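Side-chain contacts in DNA topoisomerase 2-associated protein PAT1 (Saccharomyces cerevisiae, PDB 5LMG), which activates mRNA decapping and represses translation, its C-terminal domain directly contacting the decapping enzyme Dcp2 and the exonuclease Xrn1, and probably binds RNA: residues I138-Y143 and L151-K156; S101-I106 and V157-M162. The protein carries 2 engineered substitutions. All coordinates share one frame; numbering follows the deposited sequence.

Contact 1. Residues I138-Y143 and L151-K156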
loop_
_atom_site.group_PDB
_atom_site.type_symbol
_atom_site.label_atom_id
_atom_site.label_comp_id
_atom_site.label_asym_id
_atom_site.label_seq_id
_atom_site.Cartn_x
_atom_site.Cartn_y
_atom_site.Cartn_z
ATOM N N ILE A 138 3.898 -9.702 -3.291
ATOM C CA ILE A 138 2.650 -9.297 -3.943
ATOM C C ILE A 138 1.740 -10.520 -4.023
ATOM O O ILE A 138 0.574 -10.432 -3.648
ATOM C CB ILE A 138 2.937 -8.650 -5.331
ATOM C CG1 ILE A 138 3.689 -7.293 -5.174
ATOM C CG2 ILE A 138 1.669 -8.542 -6.198
ATOM C CD1 ILE A 138 2.901 -6.065 -4.551
ATOM N N ILE A 139 2.287 -11.663 -4.469
ATOM C CA ILE A 139 1.550 -12.929 -4.581
ATOM C C ILE A 139 1.040 -13.369 -3.187
ATOM O O ILE A 139 -0.124 -13.733 -3.068
ATOM C CB ILE A 139 2.385 -14.001 -5.353
ATOM C CG1 ILE A 139 2.596 -13.550 -6.828
ATOM C CG2 ILE A 139 1.721 -15.398 -5.312
ATOM C CD1 ILE A 139 3.905 -13.958 -7.456
ATOM N N LEU A 140 1.869 -13.218 -2.131
ATOM C CA LEU A 140 1.508 -13.561 -0.754
ATOM C C LEU A 140 0.456 -12.653 -0.141
ATOM O O LEU A 140 -0.316 -13.114 0.691
ATOM C CB LEU A 140 2.755 -13.594 0.163
ATOM C CG LEU A 140 3.728 -14.757 -0.062
ATOM C CD1 LEU A 140 4.934 -14.634 0.866
ATOM C CD2 LEU A 140 3.027 -16.123 0.086
ATOM N N SER A 141 0.483 -11.359 -0.472
ATOM C CA SER A 141 -0.444 -10.367 0.077
ATOM C C SER A 141 -1.726 -10.180 -0.759
ATOM O O SER A 141 -2.587 -9.385 -0.376
ATOM C CB SER A 141 0.265 -9.032 0.311
ATOM O OG SER A 141 0.777 -8.523 -0.909
ATOM N N SER A 142 -1.861 -10.900 -1.889
ATOM C CA SER A 142 -3.081 -10.820 -2.707
ATOM C C SER A 142 -4.069 -11.893 -2.215
ATOM O O SER A 142 -3.721 -13.074 -2.164
ATOM C CB SER A 142 -2.779 -11.060 -4.185
ATOM O OG SER A 142 -3.976 -11.194 -4.942
ATOM N N TYR A 143 -5.311 -11.485 -1.919
ATOM C CA TYR A 143 -6.375 -12.417 -1.522
ATOM C C TYR A 143 -6.742 -13.370 -2.671
ATOM O O TYR A 143 -7.312 -14.421 -2.424
ATOM C CB TYR A 143 -7.613 -11.648 -1.032
ATOM C CG TYR A 143 -8.361 -10.863 -2.091
ATOM C CD1 TYR A 143 -9.290 -11.487 -2.924
ATOM C CD2 TYR A 143 -8.239 -9.477 -2.174
ATOM C CE1 TYR A 143 -10.050 -10.761 -3.832
ATOM C CE2 TYR A 143 -9.012 -8.738 -3.069
ATOM C CZ TYR A 143 -9.910 -9.387 -3.904
ATOM O OH TYR A 143 -10.640 -8.699 -4.838
ATOM N N LEU A 151 0.357 -17.484 9.280
ATOM C CA LEU A 151 0.918 -16.416 10.121
ATOM C C LEU A 151 2.359 -16.013 9.678
ATOM O O LEU A 151 2.687 -14.830 9.664
ATOM C CB LEU A 151 0.860 -16.763 11.625
ATOM C CG LEU A 151 1.273 -15.653 12.619
ATOM C CD1 LEU A 151 0.435 -14.381 12.435
ATOM C CD2 LEU A 151 1.193 -16.153 14.069
ATOM N N THR A 152 3.185 -16.997 9.293
ATOM C CA THR A 152 4.558 -16.788 8.811
ATOM C C THR A 152 4.553 -15.893 7.566
ATOM O O THR A 152 5.390 -14.992 7.451
ATOM C CB THR A 152 5.242 -18.160 8.599
ATOM O OG1 THR A 152 5.301 -18.840 9.852
ATOM C CG2 THR A 152 6.652 -18.051 8.004
ATOM N N GLN A 153 3.589 -16.126 6.659
ATOM C CA GLN A 153 3.421 -15.358 5.436
ATOM C C GLN A 153 2.975 -13.924 5.741
ATOM O O GLN A 153 3.520 -12.989 5.148
ATOM C CB GLN A 153 2.456 -16.069 4.478
ATOM C CG GLN A 153 3.100 -17.286 3.815
ATOM C CD GLN A 153 2.133 -18.144 3.039
ATOM O OE1 GLN A 153 0.931 -18.166 3.288
ATOM N NE2 GLN A 153 2.653 -18.911 2.105
ATOM N N LEU A 154 2.050 -13.753 6.718
ATOM C CA LEU A 154 1.576 -12.431 7.155
ATOM C C LEU A 154 2.725 -11.602 7.775
ATOM O O LEU A 154 2.820 -10.395 7.501
ATOM C CB LEU A 154 0.399 -12.541 8.137
ATOM C CG LEU A 154 -0.943 -13.058 7.586
ATOM C CD1 LEU A 154 -1.991 -13.172 8.711
ATOM C CD2 LEU A 154 -1.468 -12.173 6.442
ATOM N N LYS A 155 3.621 -12.268 8.556
ATOM C CA LYS A 155 4.799 -11.644 9.179
ATOM C C LYS A 155 5.747 -11.100 8.084
ATOM O O LYS A 155 6.285 -10.004 8.235
ATOM C CB LYS A 155 5.537 -12.631 10.109
ATOM C CG LYS A 155 4.801 -12.966 11.421
ATOM C CD LYS A 155 4.782 -11.802 12.412
ATOM C CE LYS A 155 3.910 -12.083 13.607
ATOM N NZ LYS A 155 3.863 -10.923 14.534
ATOM N N LYS A 156 5.930 -11.867 6.984
ATOM C CA LYS A 156 6.772 -11.459 5.853
ATOM C C LYS A 156 6.214 -10.202 5.168
ATOM O O LYS A 156 6.986 -9.293 4.833
ATOM C CB LYS A 156 6.925 -12.593 4.841
ATOM C CG LYS A 156 7.882 -13.690 5.299
ATOM C CD LYS A 156 8.046 -14.814 4.271
ATOM C CE LYS A 156 8.836 -14.422 3.035
ATOM N NZ LYS A 156 10.257 -14.108 3.349
#

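Contact 2. Residues S101-I106 and V157-M162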
loop_
_atom_site.group_PDB
_atom_site.type_symbol
_atom_site.label_atom_id
_atom_site.label_comp_id
_atom_site.label_asym_id
_atom_site.label_seq_id
_atom_site.Cartn_x
_atom_site.Cartn_y
_atom_site.Cartn_z
ATOM N N SER A 101 12.399 -12.070 -1.800
ATOM C CA SER A 101 11.539 -13.167 -1.319
ATOM C C SER A 101 11.996 -13.618 0.066
ATOM O O SER A 101 11.243 -14.304 0.743
ATOM C CB SER A 101 11.619 -14.379 -2.243
ATOM O OG SER A 101 10.980 -14.158 -3.485
ATOM N N PHE A 102 13.240 -13.280 0.465
ATOM C CA PHE A 102 13.826 -13.681 1.746
ATOM C C PHE A 102 13.918 -12.510 2.719
ATOM O O PHE A 102 14.254 -11.396 2.301
ATOM C CB PHE A 102 15.211 -14.307 1.525
ATOM C CG PHE A 102 15.188 -15.565 0.685
ATOM C CD1 PHE A 102 14.956 -16.807 1.267
ATOM C CD2 PHE A 102 15.376 -15.506 -0.694
ATOM C CE1 PHE A 102 14.912 -17.967 0.487
ATOM C CE2 PHE A 102 15.325 -16.667 -1.475
ATOM C CZ PHE A 102 15.098 -17.889 -0.878
ATOM N N ASP A 103 13.628 -12.759 4.018
ATOM C CA ASP A 103 13.693 -11.727 5.073
ATOM C C ASP A 103 15.060 -11.066 5.144
ATOM O O ASP A 103 15.137 -9.849 5.324
ATOM C CB ASP A 103 13.326 -12.289 6.450
ATOM C CG ASP A 103 11.988 -12.974 6.480
ATOM O OD1 ASP A 103 10.972 -12.313 6.148
ATOM O OD2 ASP A 103 11.954 -14.173 6.809
ATOM N N LYS A 104 16.135 -11.876 4.990
ATOM C CA LYS A 104 17.523 -11.409 4.974
ATOM C C LYS A 104 17.759 -10.368 3.851
ATOM O O LYS A 104 18.363 -9.330 4.112
ATOM C CB LYS A 104 18.495 -12.595 4.891
ATOM C CG LYS A 104 19.704 -12.399 5.778
ATOM C CD LYS A 104 20.661 -13.569 5.721
ATOM C CE LYS A 104 22.006 -13.179 6.274
ATOM N NZ LYS A 104 22.924 -14.344 6.345
ATOM N N GLY A 105 17.214 -10.620 2.656
ATOM C CA GLY A 105 17.270 -9.686 1.530
ATOM C C GLY A 105 16.571 -8.375 1.858
ATOM O O GLY A 105 17.152 -7.302 1.698
ATOM N N ILE A 106 15.355 -8.459 2.424
ATOM C CA ILE A 106 14.550 -7.301 2.846
ATOM C C ILE A 106 15.259 -6.463 3.938
ATOM O O ILE A 106 15.357 -5.239 3.807
ATOM C CB ILE A 106 13.107 -7.746 3.283
ATOM C CG1 ILE A 106 12.319 -8.357 2.092
ATOM C CG2 ILE A 106 12.307 -6.573 3.939
ATOM C CD1 ILE A 106 11.090 -9.183 2.506
ATOM N N VAL A 157 4.869 -10.134 5.025
ATOM C CA VAL A 157 4.146 -9.010 4.418
ATOM C C VAL A 157 4.347 -7.753 5.279
ATOM O O VAL A 157 4.719 -6.713 4.736
ATOM C CB VAL A 157 2.644 -9.344 4.141
ATOM C CG1 VAL A 157 1.866 -8.111 3.661
ATOM C CG2 VAL A 157 2.510 -10.480 3.119
ATOM N N ASP A 158 4.164 -7.868 6.618
ATOM C CA ASP A 158 4.352 -6.764 7.570
ATOM C C ASP A 158 5.813 -6.242 7.549
ATOM O O ASP A 158 6.022 -5.026 7.626
ATOM C CB ASP A 158 3.948 -7.185 8.999
ATOM C CG ASP A 158 2.514 -7.677 9.178
ATOM O OD1 ASP A 158 1.661 -7.381 8.303
ATOM O OD2 ASP A 158 2.237 -8.334 10.204
ATOM N N LEU A 159 6.805 -7.162 7.414
ATOM C CA LEU A 159 8.228 -6.808 7.319
ATOM C C LEU A 159 8.506 -5.981 6.056
ATOM O O LEU A 159 9.111 -4.916 6.157
ATOM C CB LEU A 159 9.155 -8.046 7.369
ATOM C CG LEU A 159 10.672 -7.741 7.330
ATOM C CD1 LEU A 159 11.168 -7.191 8.664
ATOM C CD2 LEU A 159 11.475 -8.968 6.916
ATOM N N PHE A 160 8.081 -6.488 4.874
ATOM C CA PHE A 160 8.236 -5.815 3.589
ATOM C C PHE A 160 7.595 -4.428 3.646
ATOM O O PHE A 160 8.219 -3.458 3.225
ATOM C CB PHE A 160 7.612 -6.645 2.461
ATOM C CG PHE A 160 8.020 -6.197 1.079
ATOM C CD1 PHE A 160 7.410 -5.101 0.476
ATOM C CD2 PHE A 160 9.009 -6.871 0.375
ATOM C CE1 PHE A 160 7.780 -4.691 -0.811
ATOM C CE2 PHE A 160 9.384 -6.457 -0.908
ATOM C CZ PHE A 160 8.765 -5.371 -1.489
ATOM N N GLN A 161 6.388 -4.334 4.232
ATOM C CA GLN A 161 5.640 -3.092 4.416
ATOM C C GLN A 161 6.433 -2.056 5.231
ATOM O O GLN A 161 6.591 -0.920 4.783
ATOM C CB GLN A 161 4.269 -3.393 5.061
ATOM C CG GLN A 161 3.434 -2.170 5.500
ATOM C CD GLN A 161 2.750 -1.439 4.362
ATOM O OE1 GLN A 161 2.254 -2.040 3.400
ATOM N NE2 GLN A 161 2.674 -0.115 4.472
ATOM N N MET A 162 6.945 -2.464 6.405
ATOM C CA MET A 162 7.689 -1.632 7.346
ATOM C C MET A 162 9.030 -1.115 6.781
ATOM O O MET A 162 9.337 0.068 6.936
ATOM C CB MET A 162 7.899 -2.407 8.662
ATOM C CG MET A 162 8.556 -1.606 9.753
ATOM S SD MET A 162 9.133 -2.638 11.120
ATOM C CE MET A 162 10.623 -3.313 10.431
#

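Contact 1. Residues I138-Y143 and L151-K156
A methyl of Leu-140 rests over the face of the Gln-153 side-chain amide, the main feature of a small surface contact that buries 146 Å². CD2 of Leu-140 stands 3.5 Å from NE2 of Gln-153; the same methyl carbon lies 3.7 Å from Gln-153 CD, mostly above the amide plane but shifted toward the NE2 side. The methylene CG of Gln-153 lies alongside the same methyl, 3.9 Å from Leu-140 CD2. CG of Gln-153 sits anti to the carbonyl carbon (chi1 -74°), and the chain then runs extended (chi2 171°), which carries the amide across the leucine branch at about a right angle. A hydrogen bond from Thr-150 N to OE1 pulls the amide back to the start of helix 151-174 and helps to fix its rotation. On the other branch the packing is looser: Leu-140 CD1 is 4.5 Å from CE of Lys-156, whose chain bends at its last two torsions and delivers NZ to Ser-101 O. The backbones come nearest at Leu-140 and Gln-153, with CA atoms 6.7 Å apart. Just beyond, Ile-139 O accepts bonds from the hydroxyls of Thr-145 and Thr-146 in the connecting loop. Two sequence-adjacent helices joined by a short loop and packed side against side recall the helix pairs of alpha-helical repeat folds, consistent with membership of the TPR clan.

Contact 2. Residues S101-I106 and V157-M162
Ile-106 of helix 103-114 packs on Leu-159 and Phe-160 of helix 151-174, a helix-helix contact within the all-helical, TPR-clan fold of the PAT1 domain. The tight part centres on the buried Ile-106 and Phe-160, whose CA atoms approach to 6.5 Å, and the two isoleucine branches divide the work. CG2, anti to the backbone N, meets CD2 of Leu-159 at 3.9 Å, while CG1 and CD1 reach toward the phenylalanine. Beyond the interface, Leu-100, Leu-135, Ile-137 and Ile-202 also press on the Phe-160 side chain. Toward solvent the backbones part, the CA atoms of Asp-103 and Leu-159 being 7.7 Å apart, and the contact narrows to one leucine methyl against the partly exposed aspartate. Leu-159 bridges the two sides: its CG lies anti to its own backbone N (chi1 -178°), which sends CD2 across to the other helix, wedged between Ile-106 and Asp-103. There CD2 meets the apolar CB of Asp-103 at 3.8 Å and the carboxylate oxygen OD1 at 3.5 Å, by van der Waals contact alone. The carboxylate finds a weak, long ion pair with Lys-156. On the buried side, CD1 of Ile-106 ends at the edge of the Phe-160 ring, near its plane, 3.8 Å from CD2 of that ring.

Helix 151-174 serves both contacts with successive turns: residues 151-156 face the preceding helix 136-141, and residues 157-162 face helix 103-114. The contact centres lie about 10 Å apart, and along the chain contact 1 is nested inside the loop closed by contact 2. Lys-156 joins them directly, its NZ making a probable hydrogen bond of 2.8 Å to Ser-101 O and a weaker ion pair of 3.4 Å to Asp-103 OD1. Deeper in, Ser-141 CB packs 3.8 Å from Val-157 CG1, so the sparse surface contact passes into a buried layer beneath it. Val-157 and Phe-160 also touch Ile-137 of helix 136-141, so the two faces of helix 151-174 are not cleanly separated.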